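Local coordinates for protein nigritoxine (Vibrio nigripulchritudo, PDB 5M41) that is a bacterial toxin of crustaceans and insects with a new fold, whose molecular action is not established, at residues D205-S210 with S252-Y257; Q292-A297 with I452-G457; G616-E619 with N624-E627. One frame throughout, in Å; residues are numbered along the deposited sequence.

Contact 1: D205-S210 with S252-Y257; sequences DVLPRS and SHLAKY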
ATOM      1  N   ASP A 205     -17.172  16.875  25.420  1.00 36.19           N
ATOM      2  CA  ASP A 205     -18.473  16.215  25.480  1.00 36.18           C
ATOM      3  C   ASP A 205     -19.483  16.785  24.488  1.00 35.60           C
ATOM      4  O   ASP A 205     -20.481  16.154  24.227  1.00 35.42           O
ATOM      5  CB  ASP A 205     -19.027  16.234  26.898  1.00 38.66           C
ATOM      6  CG  ASP A 205     -18.464  15.091  27.753  1.00 42.07           C
ATOM      7  OD1 ASP A 205     -19.076  14.011  27.739  1.00 44.32           O
ATOM      8  OD2 ASP A 205     -17.429  15.277  28.443  1.00 41.96           O
ATOM      9  N   VAL A 206     -19.211  17.971  23.935  1.00 34.59           N
ATOM     10  CA  VAL A 206     -20.077  18.569  22.900  1.00 32.98           C
ATOM     11  C   VAL A 206     -20.053  17.731  21.622  1.00 34.25           C
ATOM     12  O   VAL A 206     -21.086  17.491  20.995  1.00 34.37           O
ATOM     13  CB  VAL A 206     -19.646  20.025  22.541  1.00 32.89           C
ATOM     14  CG1 VAL A 206     -20.511  20.579  21.409  1.00 32.68           C
ATOM     15  CG2 VAL A 206     -19.737  20.949  23.757  1.00 32.01           C
ATOM     16  N   LEU A 207     -18.866  17.290  21.231  1.00 33.35           N
ATOM     17  CA  LEU A 207     -18.703  16.590  19.950  1.00 32.36           C
ATOM     18  C   LEU A 207     -19.517  15.296  19.834  1.00 33.38           C
ATOM     19  O   LEU A 207     -20.257  15.129  18.859  1.00 33.54           O
ATOM     20  CB  LEU A 207     -17.214  16.346  19.670  1.00 31.19           C
ATOM     21  CG  LEU A 207     -16.430  17.629  19.371  1.00 31.48           C
ATOM     22  CD1 LEU A 207     -14.902  17.402  19.438  1.00 30.19           C
ATOM     23  CD2 LEU A 207     -16.885  18.146  18.008  1.00 29.51           C
ATOM     24  N   PRO A 208     -19.397  14.367  20.826  1.00 35.17           N
ATOM     25  CA  PRO A 208     -20.231  13.160  20.778  1.00 35.55           C
ATOM     26  C   PRO A 208     -21.731  13.461  20.819  1.00 34.92           C
ATOM     27  O   PRO A 208     -22.511  12.746  20.204  1.00 36.07           O
ATOM     28  CB  PRO A 208     -19.824  12.380  22.061  1.00 38.41           C
ATOM     29  CG  PRO A 208     -19.064  13.340  22.924  1.00 36.76           C
ATOM     30  CD  PRO A 208     -18.467  14.347  21.972  1.00 35.07           C
ATOM     31  N   ARG A 209     -22.142  14.504  21.533  1.00 34.90           N
ATOM     32  CA  ARG A 209     -23.558  14.904  21.478  1.00 34.69           C
ATOM     33  C   ARG A 209     -23.929  15.443  20.127  1.00 33.24           C
ATOM     34  O   ARG A 209     -25.032  15.186  19.636  1.00 32.87           O
ATOM     35  CB  ARG A 209     -23.922  15.925  22.563  1.00 35.94           C
ATOM     36  CG  ARG A 209     -23.708  15.358  23.958  1.00 40.38           C
ATOM     37  CD  ARG A 209     -24.310  16.234  25.052  1.00 39.33           C
ATOM     38  NE  ARG A 209     -24.354  15.448  26.269  1.00 38.56           N
ATOM     39  CZ  ARG A 209     -23.649  15.699  27.354  1.00 40.28           C
ATOM     40  NH1 ARG A 209     -22.827  16.761  27.426  1.00 39.52           N
ATOM     41  NH2 ARG A 209     -23.768  14.879  28.376  1.00 39.23           N
ATOM     42  N   SER A 210     -23.021  16.204  19.525  1.00 32.55           N
ATOM     43  CA  SER A 210     -23.265  16.716  18.180  1.00 32.71           C
ATOM     44  C   SER A 210     -23.416  15.514  17.229  1.00 33.35           C
ATOM     45  O   SER A 210     -24.379  15.428  16.489  1.00 35.63           O
ATOM     46  CB  SER A 210     -22.141  17.667  17.751  1.00 31.47           C
ATOM     47  OG  SER A 210     -22.419  18.209  16.457  1.00 32.30           O
ATOM     48  N   SER A 252     -11.092   6.403  13.050  1.00 36.01           N
ATOM     49  CA  SER A 252     -11.686   7.362  14.001  1.00 35.26           C
ATOM     50  C   SER A 252     -13.139   7.722  13.668  1.00 36.78           C
ATOM     51  O   SER A 252     -13.429   8.196  12.565  1.00 36.38           O
ATOM     52  CB  SER A 252     -10.870   8.645  13.991  1.00 35.01           C
ATOM     53  OG  SER A 252     -11.572   9.661  14.676  1.00 33.88           O
ATOM     54  N   HIS A 253     -14.043   7.534  14.623  1.00 36.48           N
ATOM     55  CA  HIS A 253     -15.455   7.830  14.392  1.00 39.73           C
ATOM     56  C   HIS A 253     -15.686   9.316  14.407  1.00 37.72           C
ATOM     57  O   HIS A 253     -16.454   9.861  13.603  1.00 36.01           O
ATOM     58  CB  HIS A 253     -16.326   7.070  15.410  1.00 44.61           C
ATOM     59  CG  HIS A 253     -16.302   5.569  15.203  1.00 48.68           C
ATOM     60  ND1 HIS A 253     -17.218   4.919  14.430  1.00 53.31           N
ATOM     61  CD2 HIS A 253     -15.391   4.601  15.626  1.00 48.89           C
ATOM     62  CE1 HIS A 253     -16.915   3.602  14.383  1.00 51.43           C
ATOM     63  NE2 HIS A 253     -15.808   3.405  15.127  1.00 51.74           N
ATOM     64  N   LEU A 254     -14.964   9.994  15.284  1.00 36.79           N
ATOM     65  CA  LEU A 254     -15.032  11.436  15.347  1.00 35.99           C
ATOM     66  C   LEU A 254     -14.415  12.088  14.091  1.00 36.43           C
ATOM     67  O   LEU A 254     -14.957  13.063  13.569  1.00 36.80           O
ATOM     68  CB  LEU A 254     -14.359  11.916  16.631  1.00 36.66           C
ATOM     69  CG  LEU A 254     -14.282  13.412  16.916  1.00 38.12           C
ATOM     70  CD1 LEU A 254     -15.705  13.988  16.977  1.00 37.70           C
ATOM     71  CD2 LEU A 254     -13.533  13.663  18.216  1.00 37.03           C
ATOM     72  N   ALA A 255     -13.290  11.567  13.590  1.00 35.89           N
ATOM     73  CA  ALA A 255     -12.800  12.068  12.292  1.00 34.42           C
ATOM     74  C   ALA A 255     -13.858  11.883  11.174  1.00 34.05           C
ATOM     75  O   ALA A 255     -14.040  12.757  10.293  1.00 33.84           O
ATOM     76  CB  ALA A 255     -11.499  11.381  11.903  1.00 33.58           C
ATOM     77  N   LYS A 256     -14.557  10.759  11.197  1.00 33.75           N
ATOM     78  CA  LYS A 256     -15.663  10.570  10.228  1.00 34.98           C
ATOM     79  C   LYS A 256     -16.726  11.675  10.397  1.00 33.69           C
ATOM     80  O   LYS A 256     -17.214  12.234   9.423  1.00 32.33           O
ATOM     81  CB  LYS A 256     -16.290   9.175  10.344  1.00 35.95           C
ATOM     82  CG  LYS A 256     -17.388   8.902   9.303  1.00 39.29           C
ATOM     83  CD  LYS A 256     -18.011   7.499   9.410  1.00 41.83           C
ATOM     84  CE  LYS A 256     -18.789   7.350  10.711  1.00 45.73           C
ATOM     85  NZ  LYS A 256     -19.030   5.931  11.094  1.00 48.59           N
ATOM     86  N   TYR A 257     -17.047  12.027  11.636  1.00 34.24           N
ATOM     87  CA  TYR A 257     -18.046  13.075  11.865  1.00 33.59           C
ATOM     88  C   TYR A 257     -17.543  14.450  11.369  1.00 33.98           C
ATOM     89  O   TYR A 257     -18.260  15.171  10.668  1.00 32.97           O
ATOM     90  CB  TYR A 257     -18.467  13.149  13.348  1.00 33.43           C
ATOM     91  CG  TYR A 257     -19.556  14.189  13.575  1.00 34.19           C
ATOM     92  CD1 TYR A 257     -20.691  14.214  12.748  1.00 33.47           C
ATOM     93  CD2 TYR A 257     -19.455  15.154  14.604  1.00 33.26           C
ATOM     94  CE1 TYR A 257     -21.694  15.162  12.939  1.00 34.21           C
ATOM     95  CE2 TYR A 257     -20.456  16.106  14.790  1.00 32.46           C
ATOM     96  CZ  TYR A 257     -21.571  16.097  13.954  1.00 33.66           C
ATOM     97  OH  TYR A 257     -22.573  17.028  14.102  1.00 33.51           O
TER
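A chi1 of -177° in both residues places Ser210 OG and Tyr257 CG anti to the backbone N; the tyrosine ring then carries its hydroxyl across to the serine. Tyr257 OH donates to Ser210 OG over 2.6 Å, a short bond in which the serine oxygen lies at the ring edge, in the plane of the phenol. Ser210 OG also hydrogen-bonds the carbonyl of Leu40, and since that oxygen can only accept, the serine is an acceptor from the tyrosine and a donor to helix 34-54. Its CB adds an apolar contact, 3.7 Å from Tyr257 CE2. Nearly a turn earlier on each helix, Leu207 and Leu254 cross at about a right angle, with Leu207 CB 3.9 Å from Leu254 CD1. Leu244 of helix 240-245 touches both leucines, while Phe43 of helix 34-54 lies against Ser210 and Tyr257. Ser252 is the N-cap of helix 253-264, its OG accepting from Ala255 N (2.8 Å, 166°). The segment axes approach only to 10.7 Å; the Tyr257 ring spans much of that gap and the leucines meet within it, a buried helix-helix crossing at 66° where helices 206-215, 253-264, 34-54 and 240-245 come together.

Contact 2: Q292-A297 with I452-G457; sequences QLLMSA and IVRREG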
ATOM      1  N   GLN A 292      13.640  -1.983   8.335  1.00 55.37           N
ATOM      2  CA  GLN A 292      12.551  -2.722   7.670  1.00 50.92           C
ATOM      3  C   GLN A 292      12.442  -4.162   8.149  1.00 50.98           C
ATOM      4  O   GLN A 292      13.422  -4.712   8.620  1.00 49.13           O
ATOM      5  CB  GLN A 292      12.730  -2.690   6.150  1.00 47.96           C
ATOM      6  CG  GLN A 292      13.801  -3.637   5.581  1.00 48.60           C
ATOM      7  CD  GLN A 292      14.171  -3.241   4.158  1.00 48.09           C
ATOM      8  OE1 GLN A 292      14.031  -2.079   3.777  1.00 51.43           O
ATOM      9  NE2 GLN A 292      14.615  -4.195   3.371  1.00 47.13           N
ATOM     10  N   LEU A 293      11.262  -4.771   8.020  1.00 48.15           N
ATOM     11  CA  LEU A 293      11.102  -6.199   8.341  1.00 47.88           C
ATOM     12  C   LEU A 293      10.582  -6.979   7.142  1.00 48.02           C
ATOM     13  O   LEU A 293       9.433  -6.803   6.730  1.00 46.15           O
ATOM     14  CB  LEU A 293      10.186  -6.410   9.555  1.00 48.01           C
ATOM     15  CG  LEU A 293       9.833  -7.818  10.058  1.00 49.53           C
ATOM     16  CD1 LEU A 293      11.067  -8.635  10.450  1.00 52.91           C
ATOM     17  CD2 LEU A 293       8.892  -7.696  11.251  1.00 50.87           C
ATOM     18  N   LEU A 294      11.431  -7.842   6.590  1.00 47.35           N
ATOM     19  CA  LEU A 294      11.078  -8.631   5.416  1.00 48.58           C
ATOM     20  C   LEU A 294      10.506  -9.951   5.889  1.00 48.06           C
ATOM     21  O   LEU A 294      11.113 -10.616   6.718  1.00 51.68           O
ATOM     22  CB  LEU A 294      12.317  -8.889   4.536  1.00 51.71           C
ATOM     23  CG  LEU A 294      11.997  -9.594   3.205  1.00 49.77           C
ATOM     24  CD1 LEU A 294      10.945  -8.842   2.386  1.00 47.10           C
ATOM     25  CD2 LEU A 294      13.248  -9.851   2.384  1.00 49.55           C
ATOM     26  N   MET A 295       9.346 -10.338   5.369  1.00 46.42           N
ATOM     27  CA  MET A 295       8.699 -11.573   5.805  1.00 48.35           C
ATOM     28  C   MET A 295       8.135 -12.330   4.615  1.00 50.58           C
ATOM     29  O   MET A 295       7.977 -11.768   3.525  1.00 48.35           O
ATOM     30  CB  MET A 295       7.553 -11.254   6.762  1.00 47.36           C
ATOM     31  CG  MET A 295       7.972 -10.543   8.035  1.00 49.40           C
ATOM     32  SD  MET A 295       6.560  -9.860   8.927  1.00 50.96           S
ATOM     33  CE  MET A 295       6.182  -8.372   8.010  1.00 46.36           C
ATOM     34  N   SER A 296       7.799 -13.595   4.838  1.00 50.97           N
ATOM     35  CA  SER A 296       7.157 -14.410   3.823  1.00 54.74           C
ATOM     36  C   SER A 296       5.652 -14.198   3.889  1.00 53.55           C
ATOM     37  O   SER A 296       5.082 -14.158   4.970  1.00 55.06           O
ATOM     38  CB  SER A 296       7.482 -15.889   4.055  1.00 57.66           C
ATOM     39  OG  SER A 296       6.785 -16.704   3.127  1.00 59.96           O
ATOM     40  N   ALA A 297       5.010 -14.050   2.736  1.00 53.78           N
ATOM     41  CA  ALA A 297       3.554 -13.934   2.692  1.00 56.72           C
ATOM     42  C   ALA A 297       2.885 -15.283   2.386  1.00 58.49           C
ATOM     43  O   ALA A 297       1.674 -15.349   2.226  1.00 58.97           O
ATOM     44  CB  ALA A 297       3.121 -12.868   1.685  1.00 53.33           C
ATOM     45  N   ILE A 452      18.162  -2.099  -1.573  1.00 63.05           N
ATOM     46  CA  ILE A 452      19.498  -1.799  -1.037  1.00 68.95           C
ATOM     47  C   ILE A 452      19.720  -2.536   0.284  1.00 69.73           C
ATOM     48  O   ILE A 452      20.672  -3.312   0.422  1.00 69.64           O
ATOM     49  CB  ILE A 452      19.736  -0.274  -0.824  1.00 70.56           C
ATOM     50  CG1 ILE A 452      19.639   0.512  -2.143  1.00 72.74           C
ATOM     51  CG2 ILE A 452      21.079  -0.021  -0.144  1.00 72.55           C
ATOM     52  CD1 ILE A 452      20.335  -0.128  -3.329  1.00 74.03           C
ATOM     53  N   VAL A 453      18.834  -2.292   1.246  1.00 66.51           N
ATOM     54  CA  VAL A 453      18.930  -2.944   2.550  1.00 66.37           C
ATOM     55  C   VAL A 453      19.067  -4.458   2.422  1.00 65.36           C
ATOM     56  O   VAL A 453      19.962  -5.046   3.025  1.00 67.08           O
ATOM     57  CB  VAL A 453      17.764  -2.560   3.475  1.00 62.25           C
ATOM     58  CG1 VAL A 453      17.898  -3.276   4.815  1.00 61.82           C
ATOM     59  CG2 VAL A 453      17.748  -1.054   3.667  1.00 60.91           C
ATOM     60  N   ARG A 454      18.216  -5.083   1.612  1.00 63.64           N
ATOM     61  CA  ARG A 454      18.284  -6.533   1.419  1.00 64.54           C
ATOM     62  C   ARG A 454      19.654  -6.986   0.910  1.00 70.75           C
ATOM     63  O   ARG A 454      20.188  -7.988   1.383  1.00 68.24           O
ATOM     64  CB  ARG A 454      17.228  -7.020   0.431  1.00 61.23           C
ATOM     65  CG  ARG A 454      15.811  -7.083   0.950  1.00 56.39           C
ATOM     66  CD  ARG A 454      14.903  -7.480  -0.201  1.00 53.92           C
ATOM     67  NE  ARG A 454      14.870  -8.931  -0.386  1.00 53.29           N
ATOM     68  CZ  ARG A 454      14.232  -9.561  -1.373  1.00 53.16           C
ATOM     69  NH1 ARG A 454      13.569  -8.880  -2.307  1.00 50.87           N
ATOM     70  NH2 ARG A 454      14.254 -10.885  -1.430  1.00 54.23           N
ATOM     71  N   ARG A 455      20.196  -6.245  -0.060  1.00 74.56           N
ATOM     72  CA  ARG A 455      21.449  -6.601  -0.714  1.00 82.66           C
ATOM     73  C   ARG A 455      22.672  -6.378   0.182  1.00 86.28           C
ATOM     74  O   ARG A 455      23.699  -7.028  -0.008  1.00 89.32           O
ATOM     75  CB  ARG A 455      21.606  -5.844  -2.030  1.00 84.85           C
ATOM     76  CG  ARG A 455      22.576  -6.497  -3.005  1.00 95.27           C
ATOM     77  CD  ARG A 455      23.019  -5.533  -4.098  1.00105.18           C
ATOM     78  NE  ARG A 455      21.896  -4.753  -4.625  1.00108.94           N
ATOM     79  CZ  ARG A 455      21.771  -3.429  -4.535  1.00110.92           C
ATOM     80  NH1 ARG A 455      22.714  -2.692  -3.951  1.00108.79           N
ATOM     81  NH2 ARG A 455      20.698  -2.839  -5.049  1.00109.19           N
ATOM     82  N   GLU A 456      22.559  -5.467   1.149  1.00 88.36           N
ATOM     83  CA  GLU A 456      23.596  -5.283   2.170  1.00 92.86           C
ATOM     84  C   GLU A 456      23.613  -6.463   3.137  1.00 92.49           C
ATOM     85  O   GLU A 456      24.673  -6.864   3.620  1.00 95.54           O
ATOM     86  CB  GLU A 456      23.416  -3.963   2.934  1.00 96.52           C
ATOM     87  CG  GLU A 456      23.502  -2.694   2.083  1.00103.52           C
ATOM     88  CD  GLU A 456      24.719  -2.625   1.158  1.00109.62           C
ATOM     89  OE1 GLU A 456      25.843  -2.977   1.582  1.00113.43           O
ATOM     90  OE2 GLU A 456      24.553  -2.196  -0.003  1.00110.94           O
ATOM     91  N   GLY A 457      22.432  -7.015   3.406  1.00 87.37           N
ATOM     92  CA  GLY A 457      22.294  -8.250   4.167  1.00 86.09           C
ATOM     93  C   GLY A 457      22.916  -9.431   3.449  1.00 87.60           C
ATOM     94  O   GLY A 457      23.338 -10.390   4.087  1.00 90.39           O
TER
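Arg454 meets Leu294 along the aliphatic part of its chain and at the start of its guanidinium group. Its CB, on the flank of helix 444-457, is too far from the strand segment to touch it. The first torsion (chi1 -75°) sets CG opposite the carbonyl carbon, and Arg454 CG is then 4.0 Å from Leu294 CD2, with Gln292 NE2 at a similar range. Arg454 CD follows at 3.9 Å from Leu294 CD2. At chi3 the chain bends (84°), which turns the guanidinium across the leucine instead of continuing outward. Arg454 NE makes the closest approach, 3.3 Å from Leu294 CD2; the methyl comes in obliquely to the guanidinium. The tip reaches beyond the leucine: Arg454 NH2 is 4.1 Å from Leu294 CD2 and forms a salt bridge with Glu501, with a longer, weak ion pair to Asp551. The charged end is therefore held chiefly by Glu501, while Leu294 CD2 supplies an apolar contact for the chain leading to it.

Gln292 and Val453 approach from opposite directions. The amide nitrogen, Gln292 NE2, is 3.5 Å from Val453 CB, and Gln292 OE1 is 3.9 Å from Val453 CG2. These are van der Waals contacts; the polar partners of the amide are Val450 O, which accepts from NE2, and Lys344 NZ, which donates to OE1. The amide thus has both ends occupied, which should fix its rotation beside the valine.

Strand 293-296 pairs with strand 340-348 in a six-stranded antiparallel sheet, through Leu293 with Ala343 and Met295 with Ile341. The end of helix 444-457 packs beside strand 293-296 through Val453 and Arg454, and strand 340-348 completes the surroundings with Lys344 at the glutamine and Lys340 against Arg454.

Contact 3: G616-E619 with N624-E627; sequences GDFE and NEME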
ATOM      1  N   GLY A 616      -3.631  -8.744 -18.583  1.00 58.93           N
ATOM      2  CA  GLY A 616      -3.600  -7.904 -17.392  1.00 58.39           C
ATOM      3  C   GLY A 616      -3.784  -8.705 -16.117  1.00 58.59           C
ATOM      4  O   GLY A 616      -3.614  -8.171 -15.027  1.00 57.61           O
ATOM      5  N   ASP A 617      -4.132  -9.986 -16.257  1.00 58.62           N
ATOM      6  CA  ASP A 617      -4.294 -10.887 -15.112  1.00 59.17           C
ATOM      7  C   ASP A 617      -3.737 -12.289 -15.406  1.00 56.75           C
ATOM      8  O   ASP A 617      -4.492 -13.244 -15.635  1.00 57.07           O
ATOM      9  CB  ASP A 617      -5.770 -10.951 -14.697  1.00 62.20           C
ATOM     10  CG  ASP A 617      -5.989 -11.668 -13.356  1.00 66.31           C
ATOM     11  OD1 ASP A 617      -5.047 -12.290 -12.804  1.00 63.61           O
ATOM     12  OD2 ASP A 617      -7.134 -11.617 -12.856  1.00 69.35           O
ATOM     13  N   PHE A 618      -2.417 -12.422 -15.353  1.00 53.96           N
ATOM     14  CA  PHE A 618      -1.779 -13.692 -15.659  1.00 53.27           C
ATOM     15  C   PHE A 618      -2.375 -14.848 -14.866  1.00 56.20           C
ATOM     16  O   PHE A 618      -2.682 -15.892 -15.440  1.00 55.51           O
ATOM     17  CB  PHE A 618      -0.273 -13.622 -15.391  1.00 51.78           C
ATOM     18  CG  PHE A 618       0.492 -14.805 -15.925  1.00 48.98           C
ATOM     19  CD1 PHE A 618       1.048 -14.765 -17.196  1.00 46.48           C
ATOM     20  CD2 PHE A 618       0.640 -15.962 -15.162  1.00 48.11           C
ATOM     21  CE1 PHE A 618       1.757 -15.842 -17.689  1.00 46.31           C
ATOM     22  CE2 PHE A 618       1.354 -17.049 -15.648  1.00 46.85           C
ATOM     23  CZ  PHE A 618       1.910 -16.988 -16.922  1.00 46.31           C
ATOM     24  N   GLU A 619      -2.518 -14.669 -13.555  1.00 59.34           N
ATOM     25  CA  GLU A 619      -2.997 -15.741 -12.672  1.00 65.38           C
ATOM     26  C   GLU A 619      -4.334 -16.302 -13.116  1.00 67.99           C
ATOM     27  O   GLU A 619      -4.553 -17.507 -13.061  1.00 66.33           O
ATOM     28  CB  GLU A 619      -3.118 -15.272 -11.225  1.00 70.11           C
ATOM     29  CG  GLU A 619      -1.845 -15.452 -10.423  1.00 76.67           C
ATOM     30  CD  GLU A 619      -2.087 -15.891  -8.986  1.00 78.37           C
ATOM     31  OE1 GLU A 619      -1.586 -15.212  -8.067  1.00 81.56           O
ATOM     32  OE2 GLU A 619      -2.759 -16.925  -8.774  1.00 80.99           O
ATOM     33  N   ASN A 624      -0.643 -19.657 -10.998  1.00 60.25           N
ATOM     34  CA  ASN A 624       0.365 -18.924 -10.271  1.00 57.82           C
ATOM     35  C   ASN A 624       1.548 -18.596 -11.204  1.00 54.75           C
ATOM     36  O   ASN A 624       2.116 -19.487 -11.858  1.00 52.12           O
ATOM     37  CB  ASN A 624       0.806 -19.795  -9.103  1.00 59.53           C
ATOM     38  CG  ASN A 624       1.903 -19.171  -8.275  1.00 59.16           C
ATOM     39  OD1 ASN A 624       2.952 -18.800  -8.777  1.00 55.47           O
ATOM     40  ND2 ASN A 624       1.675 -19.104  -6.979  1.00 63.07           N
ATOM     41  N   GLU A 625       1.893 -17.312 -11.276  1.00 51.55           N
ATOM     42  CA  GLU A 625       2.861 -16.836 -12.248  1.00 50.44           C
ATOM     43  C   GLU A 625       4.263 -17.296 -11.880  1.00 48.09           C
ATOM     44  O   GLU A 625       5.062 -17.649 -12.743  1.00 47.39           O
ATOM     45  CB  GLU A 625       2.792 -15.313 -12.396  1.00 49.46           C
ATOM     46  CG  GLU A 625       3.670 -14.773 -13.527  1.00 49.37           C
ATOM     47  CD  GLU A 625       3.634 -13.255 -13.625  1.00 50.34           C
ATOM     48  OE1 GLU A 625       2.711 -12.667 -13.046  1.00 51.58           O
ATOM     49  OE2 GLU A 625       4.521 -12.652 -14.271  1.00 50.07           O
ATOM     50  N   MET A 626       4.546 -17.290 -10.586  1.00 48.20           N
ATOM     51  CA  MET A 626       5.800 -17.786 -10.049  1.00 51.30           C
ATOM     52  C   MET A 626       6.028 -19.263 -10.421  1.00 51.18           C
ATOM     53  O   MET A 626       7.118 -19.653 -10.878  1.00 48.80           O
ATOM     54  CB  MET A 626       5.767 -17.604  -8.531  1.00 53.58           C
ATOM     55  CG  MET A 626       7.087 -17.783  -7.828  1.00 56.80           C
ATOM     56  SD  MET A 626       7.009 -17.144  -6.137  1.00 61.66           S
ATOM     57  CE  MET A 626       6.755 -15.429  -6.459  1.00 61.48           C
ATOM     58  N   GLU A 627       4.993 -20.078 -10.219  1.00 50.45           N
ATOM     59  CA  GLU A 627       5.048 -21.486 -10.577  1.00 50.84           C
ATOM     60  C   GLU A 627       5.238 -21.590 -12.097  1.00 49.45           C
ATOM     61  O   GLU A 627       6.038 -22.410 -12.574  1.00 47.80           O
ATOM     62  CB  GLU A 627       3.776 -22.217 -10.115  1.00 53.63           C
ATOM     63  CG  GLU A 627       3.684 -22.392  -8.599  1.00 56.63           C
ATOM     64  CD  GLU A 627       2.436 -23.128  -8.124  1.00 58.60           C
ATOM     65  OE1 GLU A 627       1.461 -23.274  -8.872  1.00 61.77           O
ATOM     66  OE2 GLU A 627       2.411 -23.563  -6.966  1.00 66.43           O
TER
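Phe618 and Glu625 form the close-packed half of this contact. Glu625 CG lies over one face of the Phe618 ring, 4.0 Å from its centroid and 24° off the ring normal, a CH-pi interaction displaced toward the rim. Phe618 CD2 is also 3.6 Å from Glu625 CB, so the glutamate meets the ring with its methylenes. The carboxylate continues past it, its plane 35° from that of the ring: Glu625 OE2 is hydrogen-bonded to Tyr609 OH, and OE1 has a long, weak ion pair with Lys613. Trp628 meets the Phe618 ring edge-to-face, and Tyr609 also packs against it.

The two segments are the starts of successive short helices, 618-621 and 625-632, with only a few residues between them, and each begins with a side-chain N-cap. Asp617 OD1 accepts from Asn620 N; Asn624 OD1 accepts from Glu627 N at 2.8 Å (164°), with the donor above the carbonyl plane. Asp617 OD2 has a salt bridge to Lys408.

The looser part lies at exposed Glu619, against partly exposed Asn624. Glu619 bends at chi2, bringing its OE2 to 4.0 Å from Asn624 CA, while Glu619 CG stays 4.3 Å from Glu625 N.

Overall arrangement
The three contacts follow one another along the chain, each closing before the next opens, and none touches another. Contacts 2 and 3 are the nearest pair, with centres 24 Å apart and nearest atoms about 9 Å apart. Contact 1 is remote from both: its centre is 41 Å from that of contact 2 and 45 Å from that of contact 3, and contacts 1 and 3 lie on opposite sides of the chain's centre. The magnesium ion, bound at Val189, Glu192 and Asp195, is closest in sequence to contact 1, whose helix 206-215 follows helix 195-203. Contact 1 is buried, contact 2 lies at the surface and contact 3 is partly buried.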